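Local structure of 4-alpha-glucanotransferase (Aquifex aeolicus, 1TZ7) at residues A[220-225]-A[299-304]; A[45-50]-A[210-215]. The protein is an amylomaltase, also called D-enzyme, a carbohydrate-active protein built round a parallel eight-stranded beta/alpha barrel. All blocks are in the same frame, centred on the assembly; numbering follows the deposited sequence.

In the fold
Both contacts belong to the barrel, interaction 1 to its wall of parallel strands and interaction 2 to the layer of helices outside it. Their centres lie about 13 Å apart, and helix 192-218, which supplies 210-215, runs almost directly into strand 222-227, which supplies 220-225. The two meet most firmly at a salt bridge: D301 OD2 of interaction 1 and R213 NH1 of interaction 2 are 2.9 Å apart. Another touch is apolar against backbone, where I221 CD1 of interaction 1 lies 3.7 Å from L50 O of interaction 2. Interaction 1 is the deeper, its centre about 11 Å from the centre of the chain against about 17 Å for interaction 2.

Interaction 1. Residues A[220-225]-A[299-304]; sequences GISIVG and LFDFLR
D301 holds I223 at both its backbone N and its backbone O. The N-H of I223 gives a nearly straight 2.8 Å bond to D301 OD1, met on the anti side of the carboxylate, while I223 O takes two donors, D301 N at 2.9 Å and F302 N at 3.2 Å. With CG of D301 turned away from its own carbonyl carbon and beside its N (chi1 -59°), OD1 comes to I223 N and stands in for a backbone acceptor just where the second strand begins. From there the ladder is regular: G225 N bonds to F302 O, and R304 N to G225 O at 2.8 Å. F300 lies flat against the glycine, G225 CA sitting 3.6 Å from the ring centroid, only 12° off the normal, with L299 CB over the opposite face; I223 CG2 meets the ring at its edge. On the other side of the sheet V224 CG2 packs on F302 CB at 4.1 Å, and S222 CB reaches the edge of the F302 ring.

Further out, F302 packs edge-to-face with F452. Strands 60-62 and 350-352 flank the pair, making this a neighbouring-strand pairing, V224 beside F302 and G225 beside L303, in the parallel wall of a beta/alpha barrel.

Interaction 2. Residues A[45-50]-A[210-215]; sequences EAYRFL and EKLRRY
Y47 and Y215 meet edge to face, the CD1-CE1 side of Y47 directed into the face of Y215 with the ring planes at 83° and the centroids 4.9 Å apart. Y47 CD1 stands over the centre of the Y215 ring, 3.5 Å from Y215 CG. One face of Y47 is taken by L212: methyl CD1 lies 3.7 Å from the ring centroid and almost on its normal, a well-centred CH-pi contact. In L212, chi1 (-176°, CG anti to the backbone N) swings the branch toward the other helix and chi2 turns CD1 onto the ring, where it also touches A46 CB at 3.7 Å. L50 closes in beside it. Its CD1 presses on L212 CD1 at 3.5 Å, tighter than carbon atoms usually pack, and also reaches the edge of the Y215 ring, 3.8 Å from Y215 CD1.

The two segments are nearly parallel, 14° apart with axes 10.4 Å from each other, and belong to helices 44-56 and 192-218 on the outside of the beta/alpha barrel. L50 and L212 both rest on W61 of strand 60-62, so the inner side of this helix pair sits directly on the barrel wall.

Toward the start of 210-215, the phenol end of Y47 lies against K211. The hydroxyl touches K211 CB at 3.4 Å and also comes near L212 N, but at an angle too poor for a hydrogen bond, so this is packing of the oxygen against helix backbone and aliphatic chain. Y215 OH bonds to D51 OD1, one residue beyond L50, tying the ring's far end to helix 44-56. R219, later in the chain, makes a cation-pi contact with Y215 and a hydrogen bond to Y215 O.

Interaction 1. Residues A[220-225]-A[299-304]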
# COMPACT_ATOMS: atom_id res chain seq x y z
N GLY A 220 -17.33 11.55 5.64
CA GLY A 220 -17.80 10.82 4.48
C GLY A 220 -16.68 10.34 3.56
O GLY A 220 -16.92 9.98 2.40
N ILE A 221 -15.46 10.35 4.08
CA ILE A 221 -14.30 9.93 3.31
C ILE A 221 -14.00 8.47 3.59
O ILE A 221 -13.78 8.07 4.74
CB ILE A 221 -13.07 10.81 3.66
CG1 ILE A 221 -13.33 12.26 3.23
CG2 ILE A 221 -11.81 10.28 2.96
CD1 ILE A 221 -12.43 13.26 3.92
N SER A 222 -13.99 7.65 2.52
CA SER A 222 -13.61 6.25 2.62
C SER A 222 -12.14 6.10 2.24
O SER A 222 -11.67 6.74 1.30
CB SER A 222 -14.47 5.39 1.68
OG SER A 222 -15.83 5.41 2.06
N ILE A 223 -11.43 5.26 2.97
CA ILE A 223 -10.02 5.08 2.74
C ILE A 223 -9.76 3.80 1.98
O ILE A 223 -10.18 2.71 2.39
CB ILE A 223 -9.24 5.09 4.09
CG1 ILE A 223 -9.59 6.35 4.89
CG2 ILE A 223 -7.73 5.03 3.82
CD1 ILE A 223 -9.01 6.37 6.31
N VAL A 224 -9.07 3.94 0.85
CA VAL A 224 -8.64 2.81 0.07
C VAL A 224 -7.22 2.41 0.49
O VAL A 224 -6.27 3.16 0.28
CB VAL A 224 -8.65 3.13 -1.44
CG1 VAL A 224 -8.25 1.92 -2.26
CG2 VAL A 224 -10.03 3.64 -1.86
N GLY A 225 -7.10 1.25 1.10
CA GLY A 225 -5.82 0.70 1.46
C GLY A 225 -5.35 -0.31 0.45
O GLY A 225 -6.05 -0.64 -0.50
N LEU A 299 -8.66 -0.89 9.37
CA LEU A 299 -7.96 0.31 8.94
C LEU A 299 -8.68 0.99 7.78
O LEU A 299 -8.79 2.21 7.74
CB LEU A 299 -6.53 -0.04 8.52
CG LEU A 299 -5.75 -0.91 9.51
CD1 LEU A 299 -4.38 -1.27 8.94
CD2 LEU A 299 -5.60 -0.19 10.85
N PHE A 300 -9.15 0.19 6.82
CA PHE A 300 -9.57 0.70 5.51
C PHE A 300 -11.01 0.31 5.19
O PHE A 300 -11.55 -0.63 5.76
CB PHE A 300 -8.66 0.17 4.42
CG PHE A 300 -7.20 0.26 4.74
CD1 PHE A 300 -6.42 -0.88 4.83
CD2 PHE A 300 -6.60 1.50 4.96
CE1 PHE A 300 -5.07 -0.79 5.13
CE2 PHE A 300 -5.26 1.58 5.26
CZ PHE A 300 -4.49 0.44 5.35
N ASP A 301 -11.62 1.06 4.28
CA ASP A 301 -12.94 0.73 3.76
C ASP A 301 -12.83 -0.16 2.53
O ASP A 301 -13.61 -1.10 2.36
CB ASP A 301 -13.69 2.00 3.43
CG ASP A 301 -13.85 2.89 4.62
OD1 ASP A 301 -13.02 3.81 4.80
OD2 ASP A 301 -14.77 2.74 5.45
N PHE A 302 -11.87 0.14 1.67
CA PHE A 302 -11.61 -0.68 0.50
C PHE A 302 -10.20 -1.25 0.51
O PHE A 302 -9.25 -0.61 0.99
CB PHE A 302 -11.85 0.14 -0.77
CG PHE A 302 -13.30 0.56 -0.97
CD1 PHE A 302 -14.21 -0.30 -1.57
CD2 PHE A 302 -13.73 1.81 -0.54
CE1 PHE A 302 -15.54 0.09 -1.74
CE2 PHE A 302 -15.06 2.19 -0.72
CZ PHE A 302 -15.96 1.33 -1.32
N LEU A 303 -10.06 -2.44 -0.04
CA LEU A 303 -8.78 -3.11 -0.11
C LEU A 303 -8.40 -3.33 -1.55
O LEU A 303 -9.01 -4.14 -2.25
CB LEU A 303 -8.85 -4.46 0.62
CG LEU A 303 -9.43 -4.42 2.02
CD1 LEU A 303 -9.48 -5.82 2.62
CD2 LEU A 303 -8.62 -3.49 2.91
N ARG A 304 -7.39 -2.60 -2.01
CA ARG A 304 -6.86 -2.78 -3.34
C ARG A 304 -5.97 -4.01 -3.38
O ARG A 304 -5.00 -4.10 -2.64
CB ARG A 304 -6.06 -1.55 -3.77
CG ARG A 304 -5.92 -1.40 -5.28
CD ARG A 304 -4.86 -0.41 -5.70
NE ARG A 304 -3.57 -1.05 -5.93
CZ ARG A 304 -2.53 -0.46 -6.52
NH1 ARG A 304 -1.40 -1.13 -6.68
NH2 ARG A 304 -2.63 0.80 -6.95
O HOH W 1 -16.84 3.03 3.37

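Interaction 2. Residues A[45-50]-A[210-215]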
# COMPACT_ATOMS: atom_id res chain seq x y z
N GLU A 45 -0.90 17.22 9.79
CA GLU A 45 -0.93 17.40 8.33
C GLU A 45 -1.82 16.37 7.65
O GLU A 45 -2.36 16.62 6.56
CB GLU A 45 0.48 17.33 7.75
CG GLU A 45 1.35 18.52 8.11
CD GLU A 45 0.70 19.84 7.75
OE1 GLU A 45 0.06 19.92 6.68
OE2 GLU A 45 0.83 20.80 8.54
N ALA A 46 -1.98 15.21 8.27
CA ALA A 46 -2.95 14.22 7.82
C ALA A 46 -4.37 14.77 7.97
O ALA A 46 -5.20 14.60 7.08
CB ALA A 46 -2.79 12.93 8.59
N TYR A 47 -4.64 15.42 9.09
CA TYR A 47 -5.95 16.00 9.36
C TYR A 47 -6.23 17.19 8.44
O TYR A 47 -7.35 17.37 7.98
CB TYR A 47 -6.06 16.42 10.82
CG TYR A 47 -6.16 15.26 11.76
CD1 TYR A 47 -7.39 14.72 12.11
CD2 TYR A 47 -5.02 14.67 12.30
CE1 TYR A 47 -7.48 13.64 12.97
CE2 TYR A 47 -5.10 13.59 13.16
CZ TYR A 47 -6.33 13.08 13.49
OH TYR A 47 -6.41 12.01 14.35
N ARG A 48 -5.20 17.99 8.18
CA ARG A 48 -5.32 19.12 7.26
C ARG A 48 -5.65 18.64 5.85
O ARG A 48 -6.39 19.29 5.12
CB ARG A 48 -4.02 19.93 7.24
CG ARG A 48 -4.05 21.15 6.30
CD ARG A 48 -4.14 22.50 7.01
NE ARG A 48 -3.00 22.73 7.90
CZ ARG A 48 -1.77 23.05 7.48
NH1 ARG A 48 -1.51 23.19 6.18
NH2 ARG A 48 -0.80 23.25 8.37
N PHE A 49 -5.09 17.49 5.47
CA PHE A 49 -5.33 16.93 4.15
C PHE A 49 -6.75 16.39 4.04
O PHE A 49 -7.40 16.57 3.02
CB PHE A 49 -4.33 15.81 3.86
CG PHE A 49 -4.61 15.07 2.58
CD1 PHE A 49 -4.47 15.70 1.36
CD2 PHE A 49 -5.03 13.74 2.61
CE1 PHE A 49 -4.74 15.02 0.18
CE2 PHE A 49 -5.30 13.05 1.42
CZ PHE A 49 -5.16 13.69 0.21
N LEU A 50 -7.23 15.74 5.10
CA LEU A 50 -8.63 15.30 5.15
C LEU A 50 -9.60 16.49 5.07
O LEU A 50 -10.63 16.40 4.42
CB LEU A 50 -8.88 14.49 6.43
CG LEU A 50 -8.23 13.10 6.49
CD1 LEU A 50 -8.56 12.41 7.81
CD2 LEU A 50 -8.67 12.23 5.31
N GLU A 210 -6.59 5.00 14.20
CA GLU A 210 -7.99 4.91 14.60
C GLU A 210 -8.61 6.31 14.70
O GLU A 210 -9.72 6.53 14.25
CB GLU A 210 -8.10 4.20 15.96
CG GLU A 210 -9.52 4.11 16.52
CD GLU A 210 -9.58 3.37 17.85
OE1 GLU A 210 -9.09 3.93 18.86
OE2 GLU A 210 -10.10 2.24 17.89
N LYS A 211 -7.85 7.24 15.28
CA LYS A 211 -8.30 8.62 15.43
C LYS A 211 -8.44 9.31 14.07
O LYS A 211 -9.39 10.04 13.83
CB LYS A 211 -7.31 9.40 16.31
CG LYS A 211 -7.92 10.58 17.04
CD LYS A 211 -6.87 11.34 17.87
CE LYS A 211 -6.63 10.68 19.23
NZ LYS A 211 -5.48 9.74 19.20
N LEU A 212 -7.47 9.08 13.19
CA LEU A 212 -7.48 9.68 11.87
C LEU A 212 -8.62 9.10 11.03
O LEU A 212 -9.28 9.82 10.28
CB LEU A 212 -6.15 9.45 11.17
CG LEU A 212 -5.99 10.11 9.80
CD1 LEU A 212 -5.94 11.62 9.92
CD2 LEU A 212 -4.74 9.60 9.10
N ARG A 213 -8.84 7.81 11.17
CA ARG A 213 -9.88 7.12 10.41
C ARG A 213 -11.28 7.61 10.81
O ARG A 213 -12.15 7.78 9.96
CB ARG A 213 -9.79 5.62 10.63
CG ARG A 213 -10.97 4.89 10.10
CD ARG A 213 -10.87 3.40 10.13
NE ARG A 213 -12.11 2.81 9.66
CZ ARG A 213 -12.47 2.77 8.39
NH1 ARG A 213 -13.64 2.24 8.07
NH2 ARG A 213 -11.67 3.25 7.44
N ARG A 214 -11.49 7.84 12.10
CA ARG A 214 -12.76 8.37 12.58
C ARG A 214 -13.01 9.76 12.02
O ARG A 214 -14.11 10.08 11.59
CB ARG A 214 -12.77 8.42 14.11
CG ARG A 214 -14.02 9.05 14.70
CD ARG A 214 -14.07 9.06 16.22
NE ARG A 214 -15.19 9.85 16.72
CZ ARG A 214 -15.46 10.04 18.01
NH1 ARG A 214 -16.51 10.78 18.37
NH2 ARG A 214 -14.68 9.51 18.94
N TYR A 215 -11.97 10.58 12.01
CA TYR A 215 -12.06 11.92 11.46
C TYR A 215 -12.49 11.84 9.98
O TYR A 215 -13.36 12.58 9.54
CB TYR A 215 -10.70 12.61 11.59
CG TYR A 215 -10.73 14.10 11.43
CD1 TYR A 215 -10.49 14.68 10.19
CD2 TYR A 215 -10.97 14.94 12.52
CE1 TYR A 215 -10.51 16.06 10.03
CE2 TYR A 215 -10.99 16.32 12.37
CZ TYR A 215 -10.75 16.87 11.11
OH TYR A 215 -10.76 18.24 10.94